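Long-range contacts in CytC3 (Streptomyces, PDB 3GJA), which is a nonheme iron halogenase with a beta-barrel, phytanoyl-CoA dioxygenase-type fold, probably chlorinating an amino acid held on a carrier protein: residues 53-58 and 70-75; 97-102 and 286-291. One frame throughout, in Å; residues are numbered along the deposited sequence.

Contact 1 (53-58 and 70-75)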
loop_
_atom_site.group_PDB
_atom_site.type_symbol
_atom_site.label_atom_id
_atom_site.label_comp_id
_atom_site.label_asym_id
_atom_site.label_seq_id
_atom_site.Cartn_x
_atom_site.Cartn_y
_atom_site.Cartn_z
ATOM N N LEU A 53 8.694 19.586 -0.946
ATOM C CA LEU A 53 7.564 19.520 -0.028
ATOM C C LEU A 53 7.293 18.127 0.532
ATOM O O LEU A 53 6.207 17.865 1.038
ATOM C CB LEU A 53 6.303 20.046 -0.717
ATOM C CG LEU A 53 6.225 21.561 -0.911
ATOM C CD1 LEU A 53 5.044 21.912 -1.800
ATOM C CD2 LEU A 53 6.093 22.239 0.445
ATOM N N ALA A 54 8.272 17.232 0.435
ATOM C CA ALA A 54 8.101 15.878 0.950
ATOM C C ALA A 54 8.114 15.955 2.473
ATOM O O ALA A 54 8.855 16.749 3.050
ATOM C CB ALA A 54 9.227 14.984 0.455
ATOM N N ILE A 55 7.303 15.135 3.130
ATOM C CA ILE A 55 7.252 15.186 4.584
ATOM C C ILE A 55 8.467 14.597 5.290
ATOM O O ILE A 55 8.712 14.914 6.455
ATOM C CB ILE A 55 5.975 14.529 5.132
ATOM C CG1 ILE A 55 5.960 13.033 4.827
ATOM C CG2 ILE A 55 4.762 15.215 4.534
ATOM C CD1 ILE A 55 4.925 12.263 5.646
ATOM N N TYR A 56 9.231 13.748 4.606
ATOM C CA TYR A 56 10.425 13.182 5.230
ATOM C C TYR A 56 11.684 13.856 4.703
ATOM O O TYR A 56 11.877 13.984 3.501
ATOM C CB TYR A 56 10.508 11.669 5.010
ATOM C CG TYR A 56 9.311 10.932 5.561
ATOM C CD1 TYR A 56 8.753 11.293 6.790
ATOM C CD2 TYR A 56 8.722 9.886 4.852
ATOM C CE1 TYR A 56 7.639 10.638 7.295
ATOM C CE2 TYR A 56 7.608 9.224 5.351
ATOM C CZ TYR A 56 7.072 9.605 6.571
ATOM O OH TYR A 56 5.966 8.959 7.069
ATOM N N PRO A 57 12.562 14.298 5.615
ATOM C CA PRO A 57 13.818 14.971 5.275
ATOM C C PRO A 57 14.815 14.045 4.597
ATOM O O PRO A 57 14.695 12.822 4.670
ATOM C CB PRO A 57 14.319 15.444 6.630
ATOM C CG PRO A 57 13.914 14.297 7.513
ATOM C CD PRO A 57 12.481 14.060 7.068
ATOM N N ASP A 58 15.806 14.639 3.945
ATOM C CA ASP A 58 16.826 13.870 3.259
ATOM C C ASP A 58 17.517 12.930 4.236
ATOM O O ASP A 58 17.767 13.295 5.387
ATOM C CB ASP A 58 17.851 14.812 2.624
ATOM C CG ASP A 58 18.979 14.064 1.932
ATOM O OD1 ASP A 58 18.691 13.056 1.250
ATOM O OD2 ASP A 58 20.151 14.487 2.057
ATOM N N ARG A 70 4.471 9.682 -0.477
ATOM C CA ARG A 70 4.500 10.834 -1.362
ATOM C C ARG A 70 3.095 11.265 -1.748
ATOM O O ARG A 70 2.913 12.270 -2.435
ATOM C CB ARG A 70 5.318 10.521 -2.600
ATOM C CG ARG A 70 6.772 10.319 -2.267
ATOM C CD ARG A 70 7.369 11.595 -1.695
ATOM N NE ARG A 70 8.610 11.861 -2.394
ATOM C CZ ARG A 70 8.821 12.901 -3.187
ATOM N NH1 ARG A 70 7.876 13.808 -3.381
ATOM N NH2 ARG A 70 9.971 12.991 -3.829
ATOM N N HIS A 71 2.101 10.502 -1.303
ATOM C CA HIS A 71 0.721 10.864 -1.577
ATOM C C HIS A 71 0.387 12.084 -0.712
ATOM O O HIS A 71 -0.697 12.655 -0.816
ATOM C CB HIS A 71 -0.227 9.711 -1.238
ATOM C CG HIS A 71 -0.141 9.256 0.183
ATOM N ND1 HIS A 71 0.927 8.534 0.671
ATOM C CD2 HIS A 71 -0.973 9.455 1.235
ATOM C CE1 HIS A 71 0.751 8.309 1.962
ATOM N NE2 HIS A 71 -0.394 8.858 2.329
ATOM N N LEU A 72 1.329 12.479 0.145
ATOM C CA LEU A 72 1.126 13.636 1.003
ATOM C C LEU A 72 1.708 14.912 0.404
ATOM O O LEU A 72 1.590 15.979 0.996
ATOM C CB LEU A 72 1.709 13.392 2.399
ATOM C CG LEU A 72 0.953 12.327 3.202
ATOM C CD1 LEU A 72 1.551 12.202 4.587
ATOM C CD2 LEU A 72 -0.517 12.692 3.286
ATOM N N ASP A 73 2.348 14.815 -0.756
ATOM C CA ASP A 73 2.871 16.025 -1.385
ATOM C C ASP A 73 2.704 16.059 -2.909
ATOM O O ASP A 73 2.764 17.130 -3.522
ATOM C CB ASP A 73 4.338 16.283 -0.982
ATOM C CG ASP A 73 5.318 15.321 -1.621
ATOM O OD1 ASP A 73 5.279 14.112 -1.300
ATOM O OD2 ASP A 73 6.146 15.794 -2.435
ATOM N N ILE A 74 2.471 14.901 -3.521
ATOM C CA ILE A 74 2.285 14.851 -4.968
ATOM C C ILE A 74 0.813 14.626 -5.271
ATOM O O ILE A 74 0.249 13.591 -4.915
ATOM C CB ILE A 74 3.129 13.730 -5.609
ATOM C CG1 ILE A 74 4.613 13.987 -5.321
ATOM C CG2 ILE A 74 2.865 13.669 -7.117
ATOM C CD1 ILE A 74 5.527 12.888 -5.782
ATOM N N ASP A 75 0.200 15.607 -5.930
ATOM C CA ASP A 75 -1.220 15.556 -6.263
ATOM C C ASP A 75 -1.719 14.274 -6.901
ATOM O O ASP A 75 -2.711 13.715 -6.453
ATOM C CB ASP A 75 -1.603 16.739 -7.162
ATOM C CG ASP A 75 -1.591 18.064 -6.418
ATOM O OD1 ASP A 75 -1.884 18.060 -5.208
ATOM O OD2 ASP A 75 -1.300 19.108 -7.040
HETATM O O HOH W 1 7.734 17.945 -3.009
HETATM O O HOH W 2 5.662 13.387 1.331
#

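Contact 2 (97-102 and 286-291). With ACT (acetate ion), chain C.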
loop_
_atom_site.group_PDB
_atom_site.type_symbol
_atom_site.label_atom_id
_atom_site.label_comp_id
_atom_site.label_asym_id
_atom_site.label_seq_id
_atom_site.Cartn_x
_atom_site.Cartn_y
_atom_site.Cartn_z
ATOM N N ASN A 97 -14.989 3.051 6.760
ATOM C CA ASN A 97 -14.285 4.093 7.496
ATOM C C ASN A 97 -12.810 3.741 7.309
ATOM O O ASN A 97 -12.183 3.163 8.193
ATOM C CB ASN A 97 -14.685 4.084 8.977
ATOM C CG ASN A 97 -16.148 4.461 9.186
ATOM O OD1 ASN A 97 -16.662 5.386 8.551
ATOM N ND2 ASN A 97 -16.821 3.752 10.086
ATOM N N LEU A 98 -12.281 4.100 6.137
ATOM C CA LEU A 98 -10.908 3.790 5.739
ATOM C C LEU A 98 -9.811 4.819 5.919
ATOM O O LEU A 98 -9.967 5.990 5.575
ATOM C CB LEU A 98 -10.876 3.384 4.270
ATOM C CG LEU A 98 -11.094 1.938 3.855
ATOM C CD1 LEU A 98 -10.896 1.846 2.342
ATOM C CD2 LEU A 98 -10.112 1.030 4.586
ATOM N N LEU A 99 -8.672 4.327 6.389
ATOM C CA LEU A 99 -7.475 5.126 6.614
ATOM C C LEU A 99 -6.329 4.609 5.725
ATOM O O LEU A 99 -6.069 3.403 5.680
ATOM C CB LEU A 99 -7.054 4.992 8.075
ATOM C CG LEU A 99 -6.997 6.176 9.038
ATOM C CD1 LEU A 99 -8.192 7.096 8.864
ATOM C CD2 LEU A 99 -6.920 5.618 10.465
ATOM N N CYS A 100 -5.674 5.509 4.993
ATOM C CA CYS A 100 -4.515 5.138 4.187
ATOM C C CYS A 100 -3.367 5.652 5.037
ATOM O O CYS A 100 -3.142 6.858 5.121
ATOM C CB CYS A 100 -4.494 5.847 2.833
ATOM S SG CYS A 100 -2.951 5.521 1.896
ATOM N N TRP A 101 -2.641 4.744 5.682
ATOM C CA TRP A 101 -1.561 5.171 6.559
ATOM C C TRP A 101 -0.174 5.155 5.926
ATOM O O TRP A 101 0.798 5.592 6.542
ATOM C CB TRP A 101 -1.558 4.310 7.816
ATOM C CG TRP A 101 -1.129 2.919 7.549
ATOM C CD1 TRP A 101 -1.875 1.918 7.001
ATOM C CD2 TRP A 101 0.173 2.376 7.775
ATOM N NE1 TRP A 101 -1.117 0.782 6.873
ATOM C CE2 TRP A 101 0.147 1.037 7.339
ATOM C CE3 TRP A 101 1.363 2.894 8.305
ATOM C CZ2 TRP A 101 1.267 0.205 7.416
ATOM C CZ3 TRP A 101 2.478 2.063 8.381
ATOM C CH2 TRP A 101 2.419 0.735 7.938
ATOM N N ARG A 102 -0.076 4.646 4.707
ATOM C CA ARG A 102 1.209 4.608 4.023
ATOM C C ARG A 102 1.144 4.223 2.546
ATOM O O ARG A 102 0.204 3.560 2.094
ATOM C CB ARG A 102 2.155 3.647 4.735
ATOM C CG ARG A 102 3.447 3.384 3.961
ATOM C CD ARG A 102 4.361 2.425 4.688
ATOM N NE ARG A 102 4.936 3.015 5.889
ATOM C CZ ARG A 102 5.786 2.378 6.685
ATOM N NH1 ARG A 102 6.144 1.136 6.397
ATOM N NH2 ARG A 102 6.281 2.976 7.760
ATOM N N TYR A 286 3.660 13.791 9.454
ATOM C CA TYR A 286 2.931 12.613 9.016
ATOM C C TYR A 286 1.474 12.683 9.418
ATOM O O TYR A 286 1.117 13.309 10.415
ATOM C CB TYR A 286 3.510 11.324 9.608
ATOM C CG TYR A 286 2.600 10.132 9.359
ATOM C CD1 TYR A 286 2.600 9.473 8.126
ATOM C CD2 TYR A 286 1.664 9.731 10.316
ATOM C CE1 TYR A 286 1.689 8.449 7.847
ATOM C CE2 TYR A 286 0.745 8.710 10.047
ATOM C CZ TYR A 286 0.762 8.074 8.805
ATOM O OH TYR A 286 -0.160 7.077 8.518
ATOM N N GLY A 287 0.636 12.011 8.638
ATOM C CA GLY A 287 -0.774 11.953 8.936
ATOM C C GLY A 287 -1.396 10.816 8.159
ATOM O O GLY A 287 -0.995 10.542 7.032
ATOM N N ALA A 288 -2.348 10.127 8.771
ATOM C CA ALA A 288 -3.055 9.060 8.089
ATOM C C ALA A 288 -4.172 9.785 7.330
ATOM O O ALA A 288 -4.635 10.845 7.758
ATOM C CB ALA A 288 -3.641 8.075 9.096
ATOM N N VAL A 289 -4.593 9.230 6.202
ATOM C CA VAL A 289 -5.634 9.858 5.403
ATOM C C VAL A 289 -6.946 9.101 5.475
ATOM O O VAL A 289 -6.999 7.901 5.198
ATOM C CB VAL A 289 -5.206 9.958 3.918
ATOM C CG1 VAL A 289 -6.364 10.480 3.067
ATOM C CG2 VAL A 289 -3.998 10.879 3.788
ATOM N N LEU A 290 -8.004 9.810 5.857
ATOM C CA LEU A 290 -9.337 9.223 5.941
ATOM C C LEU A 290 -9.865 9.315 4.510
ATOM O O LEU A 290 -10.172 10.403 4.029
ATOM C CB LEU A 290 -10.219 10.053 6.886
ATOM C CG LEU A 290 -11.448 9.445 7.579
ATOM C CD1 LEU A 290 -12.637 10.362 7.364
ATOM C CD2 LEU A 290 -11.746 8.059 7.066
ATOM N N THR A 291 -9.977 8.175 3.838
ATOM C CA THR A 291 -10.414 8.154 2.448
ATOM C C THR A 291 -11.907 7.956 2.247
ATOM O O THR A 291 -12.415 8.115 1.137
ATOM C CB THR A 291 -9.680 7.051 1.672
ATOM O OG1 THR A 291 -10.145 5.766 2.111
ATOM C CG2 THR A 291 -8.185 7.143 1.913
HETATM C C ACT C . 9.373 -0.120 8.014
HETATM O O ACT C . 8.206 -0.391 7.396
HETATM O OXT ACT C . 10.144 -1.020 8.275
HETATM C CH3 ACT C . 9.721 1.299 8.383
HETATM O O HOH W 3 -1.073 8.695 5.149
#

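Contact 1 (53-58 and 70-75)
Residues 53-55 meet Leu-72 and Asp-73 in a buried loop-to-loop contact that flanks helix 62-65, and the case illustrates how two irregular segments can be joined without one direct hydrogen bond. The join is made through water. The carboxylate of Asp-73 spreads its two oxygens along the opposing backbone: OD2 accepts a hydrogen bond from a water 2.7 Å away, which itself accepts from Leu-53 N, while OD1 accepts from a second water, which stands 3.0 Å from Ile-55 N. CG of Asp-73 lies between its backbone N and carbonyl carbon (chi1 72°), which turns the carboxylate along residues 53-55, and its CB is 3.2 Å from Leu-53 O with its carboxyl carbon beside Ala-54 CA. Arg-70 fixes the same carboxylate from within its own segment, NH1 forming a salt bridge with OD2 of Asp-73 at 2.8 Å and a weak hydrogen bond to OD1. The methyl of Ala-54 rests over one face of that guanidinium, 4.0 Å above the plane and offset toward its rim. Farther along, the contact turns apolar: the Ile-55 and Leu-72 side chains cross at a slant, CD1 of each coming within 3.5 Å of the other, while Ile-55 CG1 covers the centre of one face of the neighbouring Tyr-56 ring. A negative group in such a buried setting would probably be stabilised by the arginine and the two waters together. Backbone bonds fix the turn itself, for Arg-70 O accepts from both Asp-73 N and Ile-74 N. The segment thus passes from a 3-10 turn at 70-72 through Asp-73 to Ile-74, the N-cap of helix 75-82, one of the helical connections that pack outside the barrel in cupin-type enzymes.

Contact 2 (97-102 and 286-291)
Tyr-286 turns its CG anti to the backbone N (chi1 169°), sending the phenol across to Trp-101, whose own CG, between backbone N and carbonyl carbon (chi1 70°), lays one face of the indole against Arg-102 CB. This lies beside an antiparallel pairing that adds 289-290 as an outermost strand of the barrel sheet, next to strand 98-108. The Tyr-286 hydroxyl donates to Trp-101 O over 2.7 Å, coming from the side of the carbonyl at a C=O...O angle of 107° and grazing Trp-101 CB. A phenylalanine here would probably leave Trp-101 O without this hydroxyl and the 286-288 backbone less firmly tied to the strand. Cys-100 and Val-289 form the hydrogen-bonded pair, with Cys-100 N to Val-289 O at 2.7 Å and Val-289 N to Cys-100 O at 3.0 Å. Beyond it, Leu-98 O receives Thr-291 N at 2.8 Å. On the face carrying Leu-99 and Leu-290, Leu-99 CD1 lies against Leu-290; its CG touches the Ala-288 methyl at 3.9 Å. A water donates to Cys-100 O and Gly-287 O where residues 286-287 draw away from strand 98-108. Arg-102 NH1 donates at 2.8 Å to oxygen O of an acetate, probably from the crystallisation liquor.

In the fold
Contact 1 closes before contact 2 opens along the chain, and their centres lie about 15 Å apart. Even so they touch: Tyr-56 and Ile-55 pack on Tyr-286, while Leu-72 meets Gly-287 and Val-289. Here the edge of the sheet and the early loops pack against each other directly. Segment 70-75 ends in the first residue of helix 75-82, whose Ile-81 and Met-82 cover Val-289, while helix 84-94 reaches Leu-98 and Thr-291. The late segment 286-291 is thus held between the strand at 97-102 and the early loops of contact 1, so that the chain's last strand is bound to its N-terminal helical part.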